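Local structure of single-stranded DNA-binding protein (Thermus aquaticus, 2FXQ) at residues L69-K72 against G73-I76; G60-A63 against E64-D68. The protein binds single-stranded DNA and probably recruits partner proteins during DNA replication, recombination and repair. All coordinates share one frame; numbering follows the deposited sequence.

Starting from the N terminus, the chain leaves strand 47-59 and reaches interaction 2 first. There residues 60-68 wind into the short helix 61-66 and come out of it. Interaction 1 follows directly, where residues 69-76 turn and enter strand 75-84. The two contacts stand in series, neither enclosing nor crossing the other, and their centres lie about 14 Å apart. Each is local: interaction 2 is made along the helix, interaction 1 closes one beta turn. Together they make up the helical connection between two strands of the first OB-fold domain. Both rest partly on strands 28-41 and 103-106, with Ile104 and Pro106 touched from each.

Interaction 1: residues L69-K72 against G73-I76; sequences LLEK and GQLI
Gly73 follows Lys72 at the bend of a type II beta turn that runs from Glu71 to Gln74. Its phi is 94°, and a side chain here would run into Lys72 O and is thereby excluded. Gln74 closes the turn twice. Gln74 N donates to Glu71 O at 3.1 Å, from above the carbonyl plane. Its side chain reaches across to the start of the turn. CG lies anti to the backbone N (chi1 -171°) and the chain runs on extended, which brings Gln74 OE1 to Glu71 N at 3.1 Å. That N-H meets the oxygen in the carbonyl plane, with an N-H...O angle of 155°. The other end of the amide is held by water 1, which accepts from Gln74 NE2 at 3.0 Å and donates to Leu69 O at 2.8 Å. The Gln74 and Leu70 side chains cross at about a right angle, with Gln74 OE1 3.8 Å from Leu70 CD2. Ile76 points toward residues 69-72 and sets Ile76 CD1 against Leu70 CD2 at 3.9 Å. Leu14 and Pro106 pack against both of these apolar side chains. The Gln74 amide thus acts as a polar bridge. It serves a backbone N-H with its oxygen and a water with its nitrogen, which should fix which way round it sits, beside the apolar pair Leu70 and Ile76.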
ATOM      1  N   LEU A  69       2.847  26.642  -0.999  1.00 22.02           N
ATOM      2  CA  LEU A  69       1.947  26.262   0.060  1.00 23.51           C
ATOM      3  C   LEU A  69       2.582  25.379   1.107  1.00 26.50           C
ATOM      4  O   LEU A  69       1.945  25.167   2.179  1.00 28.20           O
ATOM      5  CB  LEU A  69       0.711  25.559  -0.499  1.00 24.20           C
ATOM      6  CG  LEU A  69      -0.153  26.498  -1.351  1.00 27.09           C
ATOM      7  CD1 LEU A  69      -1.295  25.716  -2.005  1.00 32.09           C
ATOM      8  CD2 LEU A  69      -0.678  27.693  -0.478  1.00 30.17           C
ATOM      9  N   LEU A  70       3.794  24.856   0.847  1.00 20.36           N
ATOM     10  CA  LEU A  70       4.359  23.797   1.770  1.00 23.33           C
ATOM     11  C   LEU A  70       5.463  24.309   2.711  1.00 22.49           C
ATOM     12  O   LEU A  70       6.178  25.249   2.339  1.00 22.68           O
ATOM     13  CB  LEU A  70       4.902  22.587   0.986  1.00 22.14           C
ATOM     14  CG  LEU A  70       3.967  21.990  -0.051  1.00 24.58           C
ATOM     15  CD1 LEU A  70       4.700  20.879  -0.786  1.00 19.95           C
ATOM     16  CD2 LEU A  70       2.745  21.524   0.649  1.00 25.18           C
ATOM     17  N   GLU A  71       5.536  23.715   3.917  1.00 24.14           N
ATOM     18  CA  GLU A  71       6.478  24.141   4.970  1.00 30.74           C
ATOM     19  C   GLU A  71       7.407  23.043   5.408  1.00 27.63           C
ATOM     20  O   GLU A  71       7.023  21.878   5.446  1.00 24.18           O
ATOM     21  CB  GLU A  71       5.741  24.521   6.256  1.00 28.36           C
ATOM     22  CG  GLU A  71       4.728  25.660   6.127  1.00 44.48           C
ATOM     23  CD  GLU A  71       5.365  27.039   6.099  1.00 50.75           C
ATOM     24  OE1 GLU A  71       4.606  28.034   6.124  1.00 51.46           O
ATOM     25  OE2 GLU A  71       6.614  27.139   6.011  1.00 57.83           O
ATOM     26  N   LYS A  72       8.592  23.448   5.839  1.00 22.46           N
ATOM     27  CA  LYS A  72       9.507  22.529   6.487  1.00 22.24           C
ATOM     28  C   LYS A  72       8.792  21.976   7.682  1.00 22.74           C
ATOM     29  O   LYS A  72       8.102  22.729   8.373  1.00 21.83           O
ATOM     30  CB  LYS A  72      10.761  23.303   6.951  1.00 23.42           C
ATOM     31  CG  LYS A  72      11.676  22.470   7.841  1.00 23.74           C
ATOM     32  CD  LYS A  72      12.950  23.247   8.168  1.00 26.65           C
ATOM     33  CE  LYS A  72      13.814  22.296   9.011  1.00 29.80           C
ATOM     34  NZ  LYS A  72      15.175  22.830   9.098  1.00 34.94           N
ATOM     35  N   GLY A  73       8.911  20.672   7.944  1.00 19.22           N
ATOM     36  CA  GLY A  73       8.238  20.136   9.125  1.00 23.70           C
ATOM     37  C   GLY A  73       6.854  19.561   8.810  1.00 21.92           C
ATOM     38  O   GLY A  73       6.265  18.864   9.626  1.00 20.35           O
ATOM     39  N   GLN A  74       6.324  19.861   7.631  1.00 20.79           N
ATOM     40  CA  GLN A  74       4.968  19.449   7.294  1.00 20.03           C
ATOM     41  C   GLN A  74       4.981  18.013   6.824  1.00 22.06           C
ATOM     42  O   GLN A  74       5.861  17.612   6.050  1.00 17.89           O
ATOM     43  CB  GLN A  74       4.408  20.303   6.124  1.00 22.31           C
ATOM     44  CG  GLN A  74       2.865  20.046   5.862  1.00 23.29           C
ATOM     45  CD  GLN A  74       2.248  21.128   4.971  1.00 33.74           C
ATOM     46  OE1 GLN A  74       2.959  21.984   4.446  1.00 24.30           O
ATOM     47  NE2 GLN A  74       0.920  21.063   4.780  1.00 28.81           N
ATOM     48  N   LEU A  75       3.968  17.279   7.229  1.00 18.45           N
ATOM     49  CA  LEU A  75       3.725  15.905   6.755  1.00 19.12           C
ATOM     50  C   LEU A  75       3.062  15.949   5.380  1.00 18.46           C
ATOM     51  O   LEU A  75       2.119  16.741   5.148  1.00 17.94           O
ATOM     52  CB  LEU A  75       2.762  15.231   7.735  1.00 20.54           C
ATOM     53  CG  LEU A  75       2.853  13.795   8.172  1.00 29.61           C
ATOM     54  CD1 LEU A  75       4.258  13.483   8.716  1.00 25.34           C
ATOM     55  CD2 LEU A  75       1.741  13.557   9.269  1.00 25.43           C
ATOM     56  N   ILE A  76       3.507  15.043   4.502  1.00 17.46           N
ATOM     57  CA  ILE A  76       3.035  14.998   3.125  1.00 14.74           C
ATOM     58  C   ILE A  76       2.755  13.527   2.784  1.00 17.99           C
ATOM     59  O   ILE A  76       3.570  12.640   3.043  1.00 17.58           O
ATOM     60  CB  ILE A  76       4.101  15.557   2.127  1.00 16.24           C
ATOM     61  CG1 ILE A  76       4.663  16.943   2.526  1.00 17.95           C
ATOM     62  CG2 ILE A  76       3.582  15.553   0.720  1.00 16.32           C
ATOM     63  CD1 ILE A  76       3.652  18.140   2.425  1.00 20.82           C
TER
HETATM   64  O   HOH W   1      -0.028  23.392   3.163  1.00 40.55           O

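Interaction 2: residues G60-A63 against E64-D68; sequences GRQA and EMWGD
Helix 61-66 is the short helix between strands 47-59 and 75-84 of the first OB-fold domain, and this contact is made along it. Gly60 is the N-cap residue. Gly60 O accepts from Glu64 N at 3.1 Å. Two further backbone bonds follow in the same i to i+4 step: Met65 N donates to Arg61 O and Trp66 N to Gln62 O. The side chain of Gln62 adds another link. It bends at chi2 (-75°) and runs beside Trp66, pointing the same way. Gln62 OE1 takes the N-H of Trp66 NE1 at 3.1 Å. The oxygen sits at the ring edge, 5° from the indole plane, but the N-H comes in from above the amide plane and the bond is bent to 140°. The same oxygen also accepts from the backbone N of Ile104. Met65 lies alongside Gln62, pointing the same way. Met65 CG stands 3.9 Å above one face of the Trp66 indole, toward its rim. A leucine in place of Gln62 would probably leave the indole N-H and the Ile104 N-H without their shared acceptor. Around the helix, Ala63 and Trp66 pack on Leu30 of strand 28-41 and Leu58 of strand 47-59. Trp66 also touches Ile104 and Pro106, so strand 103-106 lies against the helix as well.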
ATOM      1  N   GLY A  60       5.495  20.067 -13.404  1.00 17.07           N
ATOM      2  CA  GLY A  60       4.354  20.543 -14.164  1.00 20.55           C
ATOM      3  C   GLY A  60       3.213  20.941 -13.205  1.00 24.94           C
ATOM      4  O   GLY A  60       3.426  21.636 -12.227  1.00 20.31           O
ATOM      5  N   ARG A  61       2.004  20.482 -13.487  1.00 25.87           N
ATOM      6  CA  ARG A  61       0.803  20.996 -12.810  1.00 30.00           C
ATOM      7  C   ARG A  61       0.801  20.815 -11.281  1.00 24.59           C
ATOM      8  O   ARG A  61       0.404  21.736 -10.552  1.00 26.27           O
ATOM      9  CB  ARG A  61      -0.432  20.315 -13.378  1.00 34.64           C
ATOM     10  CG  ARG A  61      -1.696  21.078 -13.180  1.00 42.00           C
ATOM     11  CD  ARG A  61      -2.941  20.219 -13.454  1.00 59.01           C
ATOM     12  NE  ARG A  61      -3.021  19.762 -14.845  1.00 61.98           N
ATOM     13  CZ  ARG A  61      -3.771  20.327 -15.807  1.00 64.08           C
ATOM     14  NH1 ARG A  61      -4.530  21.396 -15.559  1.00 62.59           N
ATOM     15  NH2 ARG A  61      -3.752  19.817 -17.033  1.00 62.06           N
ATOM     16  N   GLN A  62       1.227  19.645 -10.799  1.00 27.40           N
ATOM     17  CA  GLN A  62       1.360  19.451  -9.325  1.00 27.56           C
ATOM     18  C   GLN A  62       2.380  20.414  -8.725  1.00 24.94           C
ATOM     19  O   GLN A  62       2.200  20.887  -7.629  1.00 22.50           O
ATOM     20  CB  GLN A  62       1.770  18.035  -8.965  1.00 28.22           C
ATOM     21  CG  GLN A  62       0.616  16.972  -9.047  1.00 34.44           C
ATOM     22  CD  GLN A  62      -0.425  17.042  -7.872  1.00 46.66           C
ATOM     23  OE1 GLN A  62      -0.082  17.034  -6.675  1.00 33.50           O
ATOM     24  NE2 GLN A  62      -1.701  17.092  -8.242  1.00 49.16           N
ATOM     25  N   ALA A  63       3.459  20.694  -9.447  1.00 23.56           N
ATOM     26  CA  ALA A  63       4.454  21.643  -8.912  1.00 24.38           C
ATOM     27  C   ALA A  63       3.861  23.069  -8.786  1.00 25.42           C
ATOM     28  O   ALA A  63       4.126  23.782  -7.783  1.00 25.11           O
ATOM     29  CB  ALA A  63       5.681  21.653  -9.807  1.00 19.74           C
ATOM     30  N   GLU A  64       3.092  23.496  -9.806  1.00 23.82           N
ATOM     31  CA  GLU A  64       2.462  24.838  -9.777  1.00 23.92           C
ATOM     32  C   GLU A  64       1.408  24.923  -8.649  1.00 23.17           C
ATOM     33  O   GLU A  64       1.297  25.937  -7.950  1.00 24.36           O
ATOM     34  CB  GLU A  64       1.762  25.161 -11.098  1.00 23.21           C
ATOM     35  CG  GLU A  64       2.680  25.220 -12.324  1.00 27.27           C
ATOM     36  CD  GLU A  64       3.334  26.582 -12.465  1.00 36.91           C
ATOM     37  OE1 GLU A  64       4.077  26.785 -13.445  1.00 35.88           O
ATOM     38  OE2 GLU A  64       3.128  27.429 -11.567  1.00 32.76           O
ATOM     39  N   MET A  65       0.652  23.846  -8.482  1.00 24.43           N
ATOM     40  CA  MET A  65      -0.426  23.767  -7.469  1.00 26.99           C
ATOM     41  C   MET A  65       0.101  24.005  -6.058  1.00 26.41           C
ATOM     42  O   MET A  65      -0.485  24.748  -5.252  1.00 26.98           O
ATOM     43  CB  MET A  65      -1.053  22.362  -7.495  1.00 30.14           C
ATOM     44  CG  MET A  65      -2.273  22.242  -6.603  1.00 35.52           C
ATOM     45  SD  MET A  65      -3.023  20.592  -6.723  1.00 54.53           S
ATOM     46  CE  MET A  65      -2.710  20.154  -8.627  1.00 32.97           C
ATOM     47  N   TRP A  66       1.196  23.331  -5.739  1.00 20.67           N
ATOM     48  CA  TRP A  66       1.722  23.356  -4.369  1.00 23.49           C
ATOM     49  C   TRP A  66       2.934  24.237  -4.137  1.00 24.89           C
ATOM     50  O   TRP A  66       3.416  24.280  -3.033  1.00 25.80           O
ATOM     51  CB  TRP A  66       2.103  21.941  -3.913  1.00 21.25           C
ATOM     52  CG  TRP A  66       0.980  21.018  -4.009  1.00 21.74           C
ATOM     53  CD1 TRP A  66       0.816  19.987  -4.867  1.00 25.91           C
ATOM     54  CD2 TRP A  66      -0.180  21.051  -3.186  1.00 24.51           C
ATOM     55  NE1 TRP A  66      -0.396  19.363  -4.631  1.00 26.98           N
ATOM     56  CE2 TRP A  66      -1.015  20.003  -3.590  1.00 23.49           C
ATOM     57  CE3 TRP A  66      -0.577  21.855  -2.113  1.00 27.81           C
ATOM     58  CZ2 TRP A  66      -2.265  19.757  -2.983  1.00 32.66           C
ATOM     59  CZ3 TRP A  66      -1.794  21.592  -1.485  1.00 35.81           C
ATOM     60  CH2 TRP A  66      -2.630  20.571  -1.939  1.00 27.64           C
ATOM     61  N   GLY A  67       3.446  24.924  -5.152  1.00 25.29           N
ATOM     62  CA  GLY A  67       4.796  25.475  -5.031  1.00 25.71           C
ATOM     63  C   GLY A  67       4.956  26.621  -4.027  1.00 29.82           C
ATOM     64  O   GLY A  67       6.077  26.943  -3.602  1.00 30.36           O
ATOM     65  N   ASP A  68       3.835  27.218  -3.615  1.00 29.34           N
ATOM     66  CA  ASP A  68       3.884  28.228  -2.549  1.00 31.37           C
ATOM     67  C   ASP A  68       3.089  27.925  -1.269  1.00 28.36           C
ATOM     68  O   ASP A  68       2.708  28.845  -0.536  1.00 29.16           O
ATOM     69  CB  ASP A  68       3.491  29.587  -3.099  1.00 34.36           C
ATOM     70  CG  ASP A  68       4.658  30.529  -3.106  1.00 50.88           C
ATOM     71  OD1 ASP A  68       5.345  30.594  -4.152  1.00 61.02           O
ATOM     72  OD2 ASP A  68       4.991  31.196  -2.094  1.00 57.27           O
TER